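Local coordinates for epimerase domain-containing protein (Bacillus cereus HuA2-4, PDB 6ZLK) that interconverts UDP-glucuronic acid and UDP-galacturonic acid by epimerising the sugar at C4, with NAD as bound cofactor, at residues 29-34 and 61-66; 73-78 and 116-121; 100-105 and 150-155. One frame throughout, in Å; residues are numbered along the deposited sequence.

How the contacts relate
Strand 27-31 runs into the 29-34 segment, and contact 1 brings back the loop 61-66 that follows strand 56-59, so the first closure is finished before the next begins. Contact 2 then starts at 73-78, which leads into strand 77-80, and is completed at 116-121, beyond helix 96-113. That helix lies inside the loop of contact 2 and supplies 100-105 to contact 3, whose partner 150-155 comes later on helix 148-167; contacts 2 and 3 therefore cross. Contacts 1 and 2 reach the same sheet, while contacts 1 and 3 touch through Ile-63 and Leu-64, packed on Thr-100 and Val-105, and both hold NAD.

Contact 1 (29-34 and 61-66); sequences VGIDHF and EDILNT. With NAD (nicotinamide-adenine-dinucleotide), chain E.
His-33 lies alongside Asp-62, its ring stacked on the carboxylate with the two planes 22° apart. From the backbone outward, His-33 CB meets Glu-61 C at 3.4 Å. With CG held between backbone N and carbonyl carbon (chi1 71°), the ring turns back over 61-66: CG sits near Asp-62 N, and CD2 near Asp-62 CB. That methylene makes a CH-pi contact over the ring face, 3.6 Å from Asp-62 CB to the His-33 ring centroid. His-33 ND1 lies beside N1A and C2A of the NAD adenine, and His-33 CE1 reaches NAD C6A at 3.3 Å, while His-33 NE2 comes 3.5 Å from Asp-62 OD2. The other carboxylate oxygen, Asp-62 OD1, accepts from NAD N6A (2.8 Å) and also from Leu-64 N, closing an Asx turn. Ile-63 N donates almost straight to NAD N1A (3.0 Å, 170°), so both polar positions on this edge of the adenine are read. Asp-32 takes the ribose, OD1 from O2B and OD2 from O3B. Ile-31 CD1 meets Ile-63 CG1 at 4.1 Å. Strand 27-31 lies between strands 2-6 and 56-59, and Ile-63 and Leu-64 lean on helix 96-113.

Contact 2 (73-78 and 116-121); sequences QDIDVV and IKLDKF
Val-78 and Phe-121 lie side by side and point the same way from neighbouring parallel strands, Val-78 CB coming 3.9 Å from Phe-121 CD2. Phe-121 CG is anti to the backbone N (chi1 -176°), which sets the CD2 and CE2 side of the ring beside the valine. Leu-118 fills in from the preceding turn: its CD1 lies at the edge of the Phe-121 ring, in plane, and the Leu-118 side chain crosses Val-78 at a slant, Leu-118 CD1 lying 4.0 Å from Val-78 CG2. Leu-118 also runs alongside Ile-75, Leu-118 CD2 meeting Ile-75 CG2 at 4.0 Å. Val-77 projects from the other sheet face, where its side chain crosses that of Asp-119 at about a right angle, CG2 toward Asp-119 CB. The backbones are pinned twice, by Asp-119 N to Asp-76 O (2.8 Å) and by Val-78 N to Lys-120 O (3.1 Å). Asp-76 OD1 and Asp-119 OD2 are 4.6 Å apart, and a water within hydrogen-bonding distance of both carboxylates may ease their repulsion; Asp-76 OD2 also accepts from Lys-2 N. Helix 96-113 packs on Phe-121 through Leu-109, Leu-110 and Cys-113. Strand 77-80, helix 96-113 and strand 120-126 form a beta-alpha-beta crossover, the repeating element of the Rossmann fold.

Contact 3 (100-105 and 150-155); sequences TNNIMV and GVTKLS. With NAD (nicotinamide-adenine-dinucleotide), chain E.
Thr-152 OG1 is gripped from two directions: Asn-102 ND2 donates to it at 3.0 Å and nearly straight (164°), and it is also hydrogen-bonded to the carbonyl oxygen of Tyr-149, one turn back. The two helices carrying this bond pack side by side against the Rossmann sheet of the short-chain dehydrogenase-like fold, running nearly parallel, with segment axes 8.2 Å apart and 18° between their directions. Thr-152 OG1 reaches Asn-102 because it sits between its backbone N and carbonyl carbon (chi1 66°). The hydroxyl lies close to the Asn-102 amide plane, and Asn-102 OD1 accepts from Ile-84 N, so both ends of the amide are engaged and its rotation is fixed. Next along the helix, Ile-103 CG1 rests against Thr-152 O, and Ile-103 CD1 comes 3.8 Å from Ser-155 CB; Ile-103 also packs on Ile-103 of the second subunit, placing this layer at the dimer interface. On the cofactor side, Asn-101 OD1 accepts from the adenine N6A of NAD. Lys-153 belongs to the Tyr-x-x-x-Lys motif of the family with Tyr-149, which is also hydrogen-bonded to NAD. The Lys-153 chain bends at chi2 and chi3 past Asn-102, Lys-153 CD lying 3.9 Å from Asn-102 ND2. Lys-153 NZ donates to Ile-124 O and bonds both nicotinamide-ribose hydroxyls, NAD O3D at 2.8 Å and NAD O2D at 3.1 Å.

Contact 1 (29-34 and 61-66)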
loop_
_atom_site.group_PDB
_atom_site.type_symbol
_atom_site.label_atom_id
_atom_site.label_comp_id
_atom_site.label_asym_id
_atom_site.label_seq_id
_atom_site.Cartn_x
_atom_site.Cartn_y
_atom_site.Cartn_z
ATOM N N VAL A 29 0.385 28.184 -3.917
ATOM C CA VAL A 29 -1.044 27.805 -4.030
ATOM C C VAL A 29 -1.285 26.713 -2.988
ATOM O O VAL A 29 -0.545 25.711 -3.002
ATOM C CB VAL A 29 -1.416 27.290 -5.428
ATOM C CG1 VAL A 29 -2.889 26.950 -5.439
ATOM C CG2 VAL A 29 -1.066 28.259 -6.517
ATOM N N GLY A 30 -2.189 26.938 -2.057
ATOM C CA GLY A 30 -2.577 25.969 -1.038
ATOM C C GLY A 30 -3.899 25.360 -1.393
ATOM O O GLY A 30 -4.801 26.100 -1.868
ATOM N N ILE A 31 -4.039 24.060 -1.266
ATOM C CA ILE A 31 -5.336 23.408 -1.509
ATOM C C ILE A 31 -5.668 22.589 -0.281
ATOM O O ILE A 31 -4.826 21.782 0.170
ATOM C CB ILE A 31 -5.378 22.611 -2.831
ATOM C CG1 ILE A 31 -6.783 22.044 -3.072
ATOM C CG2 ILE A 31 -4.308 21.517 -2.882
ATOM C CD1 ILE A 31 -6.996 21.554 -4.492
ATOM N N ASP A 32 -6.868 22.688 0.246
ATOM C CA ASP A 32 -7.285 22.021 1.484
ATOM C C ASP A 32 -8.811 22.075 1.558
ATOM O O ASP A 32 -9.267 23.175 1.457
ATOM C CB ASP A 32 -6.527 22.680 2.646
ATOM C CG ASP A 32 -6.505 21.781 3.876
ATOM O OD1 ASP A 32 -7.583 21.296 4.250
ATOM O OD2 ASP A 32 -5.393 21.469 4.414
ATOM N N HIS A 33 -9.528 20.991 1.856
ATOM C CA HIS A 33 -10.993 21.170 2.098
ATOM C C HIS A 33 -11.348 20.779 3.529
ATOM O O HIS A 33 -12.584 20.594 3.791
ATOM C CB HIS A 33 -11.880 20.510 1.060
ATOM C CG HIS A 33 -11.856 19.041 1.174
ATOM N ND1 HIS A 33 -10.647 18.387 1.332
ATOM C CD2 HIS A 33 -12.835 18.121 1.119
ATOM C CE1 HIS A 33 -10.903 17.080 1.373
ATOM N NE2 HIS A 33 -12.252 16.899 1.282
ATOM N N PHE A 34 -10.404 20.932 4.462
ATOM C CA PHE A 34 -10.661 20.974 5.908
ATOM C C PHE A 34 -11.277 19.654 6.377
ATOM O O PHE A 34 -12.401 19.622 6.893
ATOM C CB PHE A 34 -11.595 22.131 6.267
ATOM C CG PHE A 34 -11.128 23.515 5.919
ATOM C CD1 PHE A 34 -9.795 23.872 5.857
ATOM C CD2 PHE A 34 -12.061 24.512 5.724
ATOM C CE1 PHE A 34 -9.395 25.170 5.529
ATOM C CE2 PHE A 34 -11.664 25.818 5.433
ATOM C CZ PHE A 34 -10.332 26.129 5.288
ATOM N N GLU A 61 -10.983 23.002 -1.731
ATOM C CA GLU A 61 -11.618 21.937 -2.532
ATOM C C GLU A 61 -10.888 20.648 -2.215
ATOM O O GLU A 61 -9.670 20.699 -1.900
ATOM C CB GLU A 61 -11.475 22.172 -4.050
ATOM C CG GLU A 61 -12.359 23.261 -4.686
ATOM C CD GLU A 61 -12.111 23.653 -6.159
ATOM O OE1 GLU A 61 -11.603 22.810 -6.989
ATOM O OE2 GLU A 61 -12.415 24.845 -6.504
ATOM N N ASP A 62 -11.598 19.550 -2.311
ATOM C CA ASP A 62 -10.990 18.192 -2.269
ATOM C C ASP A 62 -10.133 18.028 -3.502
ATOM O O ASP A 62 -10.603 18.332 -4.563
ATOM C CB ASP A 62 -12.106 17.150 -2.287
ATOM C CG ASP A 62 -11.713 15.716 -2.060
ATOM O OD1 ASP A 62 -10.539 15.370 -2.280
ATOM O OD2 ASP A 62 -12.631 14.946 -1.636
ATOM N N ILE A 63 -8.900 17.547 -3.375
ATOM C CA ILE A 63 -8.116 17.261 -4.585
ATOM C C ILE A 63 -8.887 16.344 -5.542
ATOM O O ILE A 63 -8.702 16.465 -6.746
ATOM C CB ILE A 63 -6.793 16.651 -4.123
ATOM C CG1 ILE A 63 -5.984 17.735 -3.408
ATOM C CG2 ILE A 63 -6.067 16.048 -5.324
ATOM C CD1 ILE A 63 -4.981 17.211 -2.431
ATOM N N LEU A 64 -9.677 15.413 -5.053
ATOM C CA LEU A 64 -10.361 14.456 -5.954
ATOM C C LEU A 64 -11.488 15.159 -6.735
ATOM O O LEU A 64 -11.853 14.650 -7.828
ATOM C CB LEU A 64 -10.944 13.356 -5.067
ATOM C CG LEU A 64 -9.924 12.486 -4.342
ATOM C CD1 LEU A 64 -10.648 11.427 -3.534
ATOM C CD2 LEU A 64 -8.928 11.857 -5.312
ATOM N N ASN A 65 -11.993 16.272 -6.235
ATOM C CA ASN A 65 -13.052 17.083 -6.897
ATOM C C ASN A 65 -12.453 18.189 -7.760
ATOM O O ASN A 65 -13.214 18.936 -8.359
ATOM C CB ASN A 65 -14.000 17.714 -5.898
ATOM C CG ASN A 65 -14.828 16.717 -5.113
ATOM O OD1 ASN A 65 -14.917 15.516 -5.444
ATOM N ND2 ASN A 65 -15.445 17.196 -4.036
ATOM N N THR A 66 -11.143 18.348 -7.791
ATOM C CA THR A 66 -10.477 19.501 -8.436
ATOM C C THR A 66 -10.060 19.095 -9.845
ATOM O O THR A 66 -9.586 17.985 -10.005
ATOM C CB THR A 66 -9.240 19.950 -7.637
ATOM O OG1 THR A 66 -9.824 20.412 -6.423
ATOM C CG2 THR A 66 -8.424 21.035 -8.293
HETATM P PA NAD E . -3.197 17.741 9.126
HETATM O O1A NAD E . -4.361 16.838 9.260
HETATM O O2A NAD E . -3.033 18.893 10.073
HETATM O O5B NAD E . -2.990 18.278 7.661
HETATM C C5B NAD E . -3.357 17.547 6.473
HETATM C C4B NAD E . -4.343 18.362 5.672
HETATM O O4B NAD E . -4.689 17.607 4.489
HETATM C C3B NAD E . -5.644 18.681 6.389
HETATM O O3B NAD E . -5.782 20.057 6.725
HETATM C C2B NAD E . -6.716 18.104 5.459
HETATM O O2B NAD E . -7.901 18.872 5.345
HETATM C C1B NAD E . -5.982 18.042 4.115
HETATM N N9A NAD E . -6.496 17.041 3.196
HETATM C C8A NAD E . -6.666 15.700 3.425
HETATM N N7A NAD E . -7.155 15.054 2.400
HETATM C C5A NAD E . -7.395 16.060 1.466
HETATM C C6A NAD E . -7.949 16.058 0.178
HETATM N N6A NAD E . -8.474 14.967 -0.423
HETATM N N1A NAD E . -7.985 17.232 -0.498
HETATM C C2A NAD E . -7.501 18.342 0.101
HETATM N N3A NAD E . -7.005 18.479 1.339
HETATM C C4A NAD E . -6.959 17.300 1.953
HETATM O O3 NAD E . -1.941 16.757 9.307
HETATM P PN NAD E . -0.365 17.126 9.546
HETATM O O1N NAD E . -0.041 16.715 10.905
HETATM O O2N NAD E . -0.140 18.475 9.067
HETATM O O5D NAD E . 0.303 16.124 8.526
HETATM C C5D NAD E . 0.695 16.605 7.294
HETATM C C4D NAD E . 1.385 15.483 6.571
HETATM O O4D NAD E . 2.554 15.070 7.300
HETATM C C3D NAD E . 0.530 14.225 6.359
HETATM O O3D NAD E . 0.798 13.675 5.057
HETATM C C2D NAD E . 1.058 13.243 7.404
HETATM O O2D NAD E . 0.776 11.886 7.047
HETATM C C1D NAD E . 2.516 13.688 7.440
HETATM N N1N NAD E . 3.177 13.442 8.711
HETATM C C2N NAD E . 2.839 14.151 9.826
HETATM C C3N NAD E . 3.469 13.898 10.994
HETATM C C7N NAD E . 3.080 14.592 12.252
HETATM O O7N NAD E . 3.726 14.300 13.242
HETATM N N7N NAD E . 2.116 15.523 12.219
HETATM C C4N NAD E . 4.542 12.988 11.023
HETATM C C5N NAD E . 4.770 12.172 9.919
HETATM C C6N NAD E . 4.115 12.453 8.761
#

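Contact 2 (73-78 and 116-121)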
loop_
_atom_site.group_PDB
_atom_site.type_symbol
_atom_site.label_atom_id
_atom_site.label_comp_id
_atom_site.label_asym_id
_atom_site.label_seq_id
_atom_site.Cartn_x
_atom_site.Cartn_y
_atom_site.Cartn_z
ATOM N N GLN A 73 -1.027 23.539 -14.127
ATOM C CA GLN A 73 -0.483 24.014 -15.436
ATOM C C GLN A 73 0.728 24.950 -15.234
ATOM O O GLN A 73 1.653 24.891 -16.080
ATOM C CB GLN A 73 -1.591 24.671 -16.270
ATOM C CG GLN A 73 -2.140 25.964 -15.673
ATOM C CD GLN A 73 -3.511 26.340 -16.202
ATOM O OE1 GLN A 73 -3.910 25.953 -17.302
ATOM N NE2 GLN A 73 -4.254 27.105 -15.417
ATOM N N ASP A 74 0.740 25.804 -14.203
ATOM C CA ASP A 74 1.838 26.773 -13.977
ATOM C C ASP A 74 2.677 26.414 -12.724
ATOM O O ASP A 74 3.441 27.272 -12.240
ATOM C CB ASP A 74 1.262 28.190 -13.943
ATOM C CG ASP A 74 0.230 28.352 -12.835
ATOM O OD1 ASP A 74 -0.118 27.295 -12.195
ATOM O OD2 ASP A 74 -0.235 29.522 -12.607
ATOM N N ILE A 75 2.595 25.178 -12.226
ATOM C CA ILE A 75 3.289 24.757 -10.983
ATOM C C ILE A 75 4.682 24.220 -11.299
ATOM O O ILE A 75 4.803 23.390 -12.244
ATOM C CB ILE A 75 2.458 23.707 -10.245
ATOM C CG1 ILE A 75 1.101 24.289 -9.873
ATOM C CG2 ILE A 75 3.241 23.151 -9.078
ATOM C CD1 ILE A 75 1.189 25.453 -8.930
ATOM N N ASP A 76 5.681 24.687 -10.584
ATOM C CA ASP A 76 7.082 24.190 -10.668
ATOM C C ASP A 76 7.338 23.045 -9.689
ATOM O O ASP A 76 8.167 22.210 -9.934
ATOM C CB ASP A 76 8.055 25.338 -10.400
ATOM C CG ASP A 76 7.894 26.421 -11.447
ATOM O OD1 ASP A 76 8.034 26.096 -12.621
ATOM O OD2 ASP A 76 7.529 27.539 -11.097
ATOM N N VAL A 77 6.792 23.114 -8.487
ATOM C CA VAL A 77 7.106 22.225 -7.357
ATOM C C VAL A 77 5.786 21.887 -6.680
ATOM O O VAL A 77 4.956 22.799 -6.430
ATOM C CB VAL A 77 8.075 22.872 -6.353
ATOM C CG1 VAL A 77 8.267 22.013 -5.131
ATOM C CG2 VAL A 77 9.405 23.166 -7.040
ATOM N N VAL A 78 5.604 20.630 -6.380
ATOM C CA VAL A 78 4.483 20.161 -5.523
ATOM C C VAL A 78 5.021 19.675 -4.206
ATOM O O VAL A 78 5.985 18.930 -4.187
ATOM C CB VAL A 78 3.662 19.040 -6.169
ATOM C CG1 VAL A 78 2.579 18.566 -5.186
ATOM C CG2 VAL A 78 3.095 19.491 -7.507
ATOM N N ILE A 116 2.912 17.632 -17.251
ATOM C CA ILE A 116 3.636 18.903 -16.986
ATOM C C ILE A 116 5.109 18.576 -16.793
ATOM O O ILE A 116 5.441 17.384 -16.863
ATOM C CB ILE A 116 3.016 19.642 -15.799
ATOM C CG1 ILE A 116 3.197 18.896 -14.479
ATOM C CG2 ILE A 116 1.548 19.930 -16.065
ATOM C CD1 ILE A 116 2.879 19.741 -13.284
ATOM N N LYS A 117 5.966 19.574 -16.615
ATOM C CA LYS A 117 7.408 19.260 -16.408
ATOM C C LYS A 117 7.827 19.843 -15.064
ATOM O O LYS A 117 8.514 20.846 -15.045
ATOM C CB LYS A 117 8.243 19.782 -17.576
ATOM C CG LYS A 117 8.000 19.029 -18.879
ATOM C CD LYS A 117 8.964 19.370 -19.998
ATOM C CE LYS A 117 9.122 18.231 -20.986
ATOM N NZ LYS A 117 9.759 18.675 -22.251
ATOM N N LEU A 118 7.444 19.193 -13.972
ATOM C CA LEU A 118 7.780 19.704 -12.639
ATOM C C LEU A 118 9.286 19.725 -12.477
ATOM O O LEU A 118 9.998 18.806 -13.022
ATOM C CB LEU A 118 7.255 18.807 -11.503
ATOM C CG LEU A 118 5.780 18.834 -11.226
ATOM C CD1 LEU A 118 5.458 17.763 -10.188
ATOM C CD2 LEU A 118 5.354 20.230 -10.782
ATOM N N ASP A 119 9.733 20.606 -11.610
ATOM C CA ASP A 119 11.076 20.500 -11.000
ATOM C C ASP A 119 11.105 19.339 -9.996
ATOM O O ASP A 119 12.037 18.547 -10.020
ATOM C CB ASP A 119 11.464 21.787 -10.292
ATOM C CG ASP A 119 11.607 22.991 -11.213
ATOM O OD1 ASP A 119 11.660 22.797 -12.448
ATOM O OD2 ASP A 119 11.701 24.117 -10.679
ATOM N N LYS A 120 10.158 19.282 -9.067
ATOM C CA LYS A 120 10.184 18.315 -7.953
ATOM C C LYS A 120 8.759 18.074 -7.519
ATOM O O LYS A 120 7.943 19.033 -7.521
ATOM C CB LYS A 120 10.949 18.780 -6.703
ATOM C CG LYS A 120 12.445 18.810 -6.873
ATOM C CD LYS A 120 13.192 19.321 -5.691
ATOM C CE LYS A 120 14.666 19.038 -5.838
ATOM N NZ LYS A 120 15.461 20.019 -5.077
ATOM N N PHE A 121 8.499 16.821 -7.197
ATOM C CA PHE A 121 7.261 16.373 -6.543
ATOM C C PHE A 121 7.663 15.848 -5.196
ATOM O O PHE A 121 8.241 14.751 -5.107
ATOM C CB PHE A 121 6.534 15.321 -7.368
ATOM C CG PHE A 121 5.219 14.904 -6.781
ATOM C CD1 PHE A 121 5.119 14.006 -5.741
ATOM C CD2 PHE A 121 4.050 15.359 -7.350
ATOM C CE1 PHE A 121 3.881 13.631 -5.226
ATOM C CE2 PHE A 121 2.817 14.944 -6.892
ATOM C CZ PHE A 121 2.726 14.120 -5.791
HETATM O O HOH W 1 9.001 23.740 -13.701
#

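Contact 3 (100-105 and 150-155)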
loop_
_atom_site.group_PDB
_atom_site.type_symbol
_atom_site.label_atom_id
_atom_site.label_comp_id
_atom_site.label_asym_id
_atom_site.label_seq_id
_atom_site.Cartn_x
_atom_site.Cartn_y
_atom_site.Cartn_z
ATOM N N THR A 100 -8.823 6.535 0.560
ATOM C CA THR A 100 -9.218 7.520 -0.438
ATOM C C THR A 100 -8.248 8.712 -0.416
ATOM O O THR A 100 -7.736 9.103 -1.433
ATOM C CB THR A 100 -10.639 7.970 -0.121
ATOM O OG1 THR A 100 -11.456 6.793 -0.337
ATOM C CG2 THR A 100 -11.041 9.133 -1.008
ATOM N N ASN A 101 -7.966 9.224 0.757
ATOM C CA ASN A 101 -7.176 10.480 0.812
ATOM C C ASN A 101 -5.678 10.222 0.808
ATOM O O ASN A 101 -4.942 11.168 0.475
ATOM C CB ASN A 101 -7.601 11.309 2.011
ATOM C CG ASN A 101 -9.034 11.732 1.833
ATOM O OD1 ASN A 101 -9.308 12.444 0.867
ATOM N ND2 ASN A 101 -9.932 11.224 2.666
ATOM N N ASN A 102 -5.183 9.038 1.170
ATOM C CA ASN A 102 -3.735 8.802 1.236
ATOM C C ASN A 102 -3.276 8.054 -0.022
ATOM O O ASN A 102 -2.067 8.200 -0.358
ATOM C CB ASN A 102 -3.289 8.060 2.489
ATOM C CG ASN A 102 -3.579 8.837 3.765
ATOM O OD1 ASN A 102 -4.036 9.991 3.679
ATOM N ND2 ASN A 102 -3.427 8.207 4.910
ATOM N N ILE A 103 -4.148 7.262 -0.667
ATOM C CA ILE A 103 -3.750 6.473 -1.862
ATOM C C ILE A 103 -4.356 7.083 -3.128
ATOM O O ILE A 103 -3.595 7.464 -4.026
ATOM C CB ILE A 103 -4.112 4.993 -1.698
ATOM C CG1 ILE A 103 -3.574 4.425 -0.391
ATOM C CG2 ILE A 103 -3.586 4.200 -2.885
ATOM C CD1 ILE A 103 -3.829 2.970 -0.161
ATOM N N MET A 104 -5.678 7.221 -3.181
ATOM C CA MET A 104 -6.327 7.707 -4.423
ATOM C C MET A 104 -5.881 9.146 -4.714
ATOM O O MET A 104 -5.572 9.471 -5.869
ATOM C CB MET A 104 -7.859 7.652 -4.368
ATOM C CG MET A 104 -8.423 6.283 -4.473
ATOM S SD MET A 104 -8.072 5.539 -6.075
ATOM C CE MET A 104 -8.332 6.813 -7.288
ATOM N N VAL A 105 -5.777 10.010 -3.716
ATOM C CA VAL A 105 -5.327 11.404 -3.935
ATOM C C VAL A 105 -3.911 11.412 -4.521
ATOM O O VAL A 105 -3.618 12.174 -5.427
ATOM C CB VAL A 105 -5.420 12.182 -2.608
ATOM C CG1 VAL A 105 -4.549 13.412 -2.605
ATOM C CG2 VAL A 105 -6.860 12.591 -2.379
ATOM N N GLY A 150 -0.162 3.529 8.445
ATOM C CA GLY A 150 1.191 3.356 7.940
ATOM C C GLY A 150 1.138 2.630 6.622
ATOM O O GLY A 150 1.906 2.961 5.732
ATOM N N VAL A 151 0.239 1.650 6.536
ATOM C CA VAL A 151 0.100 0.933 5.252
ATOM C C VAL A 151 -0.267 1.937 4.149
ATOM O O VAL A 151 0.282 1.881 3.034
ATOM C CB VAL A 151 -0.932 -0.193 5.348
ATOM C CG1 VAL A 151 -1.092 -0.790 3.971
ATOM C CG2 VAL A 151 -0.508 -1.231 6.374
ATOM N N THR A 152 -1.276 2.764 4.356
ATOM C CA THR A 152 -1.733 3.671 3.301
ATOM C C THR A 152 -0.651 4.690 2.917
ATOM O O THR A 152 -0.555 5.046 1.736
ATOM C CB THR A 152 -3.023 4.399 3.672
ATOM O OG1 THR A 152 -2.820 5.301 4.769
ATOM C CG2 THR A 152 -4.138 3.423 3.964
ATOM N N LYS A 153 0.149 5.148 3.877
ATOM C CA LYS A 153 1.246 6.098 3.601
ATOM C C LYS A 153 2.338 5.372 2.796
ATOM O O LYS A 153 2.849 5.957 1.827
ATOM C CB LYS A 153 1.743 6.690 4.918
ATOM C CG LYS A 153 0.710 7.611 5.583
ATOM C CD LYS A 153 0.393 8.860 4.860
ATOM C CE LYS A 153 1.628 9.736 4.679
ATOM N NZ LYS A 153 1.356 11.095 4.135
ATOM N N LEU A 154 2.611 4.126 3.161
ATOM C CA LEU A 154 3.615 3.357 2.397
ATOM C C LEU A 154 3.097 3.158 0.964
ATOM O O LEU A 154 3.899 3.268 0.047
ATOM C CB LEU A 154 3.929 2.051 3.103
ATOM C CG LEU A 154 4.984 1.184 2.408
ATOM C CD1 LEU A 154 6.278 1.941 2.174
ATOM C CD2 LEU A 154 5.201 -0.086 3.228
ATOM N N SER A 155 1.818 2.871 0.762
ATOM C CA SER A 155 1.266 2.744 -0.625
ATOM C C SER A 155 1.453 4.055 -1.391
ATOM O O SER A 155 1.787 4.073 -2.588
ATOM C CB SER A 155 -0.153 2.349 -0.641
ATOM O OG SER A 155 -0.285 1.112 0.035
HETATM P PA NAD E . -3.197 17.741 9.126
HETATM O O1A NAD E . -4.361 16.838 9.260
HETATM O O2A NAD E . -3.033 18.893 10.073
HETATM O O5B NAD E . -2.990 18.278 7.661
HETATM C C5B NAD E . -3.357 17.547 6.473
HETATM C C4B NAD E . -4.343 18.362 5.672
HETATM O O4B NAD E . -4.689 17.607 4.489
HETATM C C3B NAD E . -5.644 18.681 6.389
HETATM O O3B NAD E . -5.782 20.057 6.725
HETATM C C2B NAD E . -6.716 18.104 5.459
HETATM O O2B NAD E . -7.901 18.872 5.345
HETATM C C1B NAD E . -5.982 18.042 4.115
HETATM N N9A NAD E . -6.496 17.041 3.196
HETATM C C8A NAD E . -6.666 15.700 3.425
HETATM N N7A NAD E . -7.155 15.054 2.400
HETATM C C5A NAD E . -7.395 16.060 1.466
HETATM C C6A NAD E . -7.949 16.058 0.178
HETATM N N6A NAD E . -8.474 14.967 -0.423
HETATM N N1A NAD E . -7.985 17.232 -0.498
HETATM C C2A NAD E . -7.501 18.342 0.101
HETATM N N3A NAD E . -7.005 18.479 1.339
HETATM C C4A NAD E . -6.959 17.300 1.953
HETATM O O3 NAD E . -1.941 16.757 9.307
HETATM P PN NAD E . -0.365 17.126 9.546
HETATM O O1N NAD E . -0.041 16.715 10.905
HETATM O O2N NAD E . -0.140 18.475 9.067
HETATM O O5D NAD E . 0.303 16.124 8.526
HETATM C C5D NAD E . 0.695 16.605 7.294
HETATM C C4D NAD E . 1.385 15.483 6.571
HETATM O O4D NAD E . 2.554 15.070 7.300
HETATM C C3D NAD E . 0.530 14.225 6.359
HETATM O O3D NAD E . 0.798 13.675 5.057
HETATM C C2D NAD E . 1.058 13.243 7.404
HETATM O O2D NAD E . 0.776 11.886 7.047
HETATM C C1D NAD E . 2.516 13.688 7.440
HETATM N N1N NAD E . 3.177 13.442 8.711
HETATM C C2N NAD E . 2.839 14.151 9.826
HETATM C C3N NAD E . 3.469 13.898 10.994
HETATM C C7N NAD E . 3.080 14.592 12.252
HETATM O O7N NAD E . 3.726 14.300 13.242
HETATM N N7N NAD E . 2.116 15.523 12.219
HETATM C C4N NAD E . 4.542 12.988 11.023
HETATM C C5N NAD E . 4.770 12.172 9.919
HETATM C C6N NAD E . 4.115 12.453 8.761
#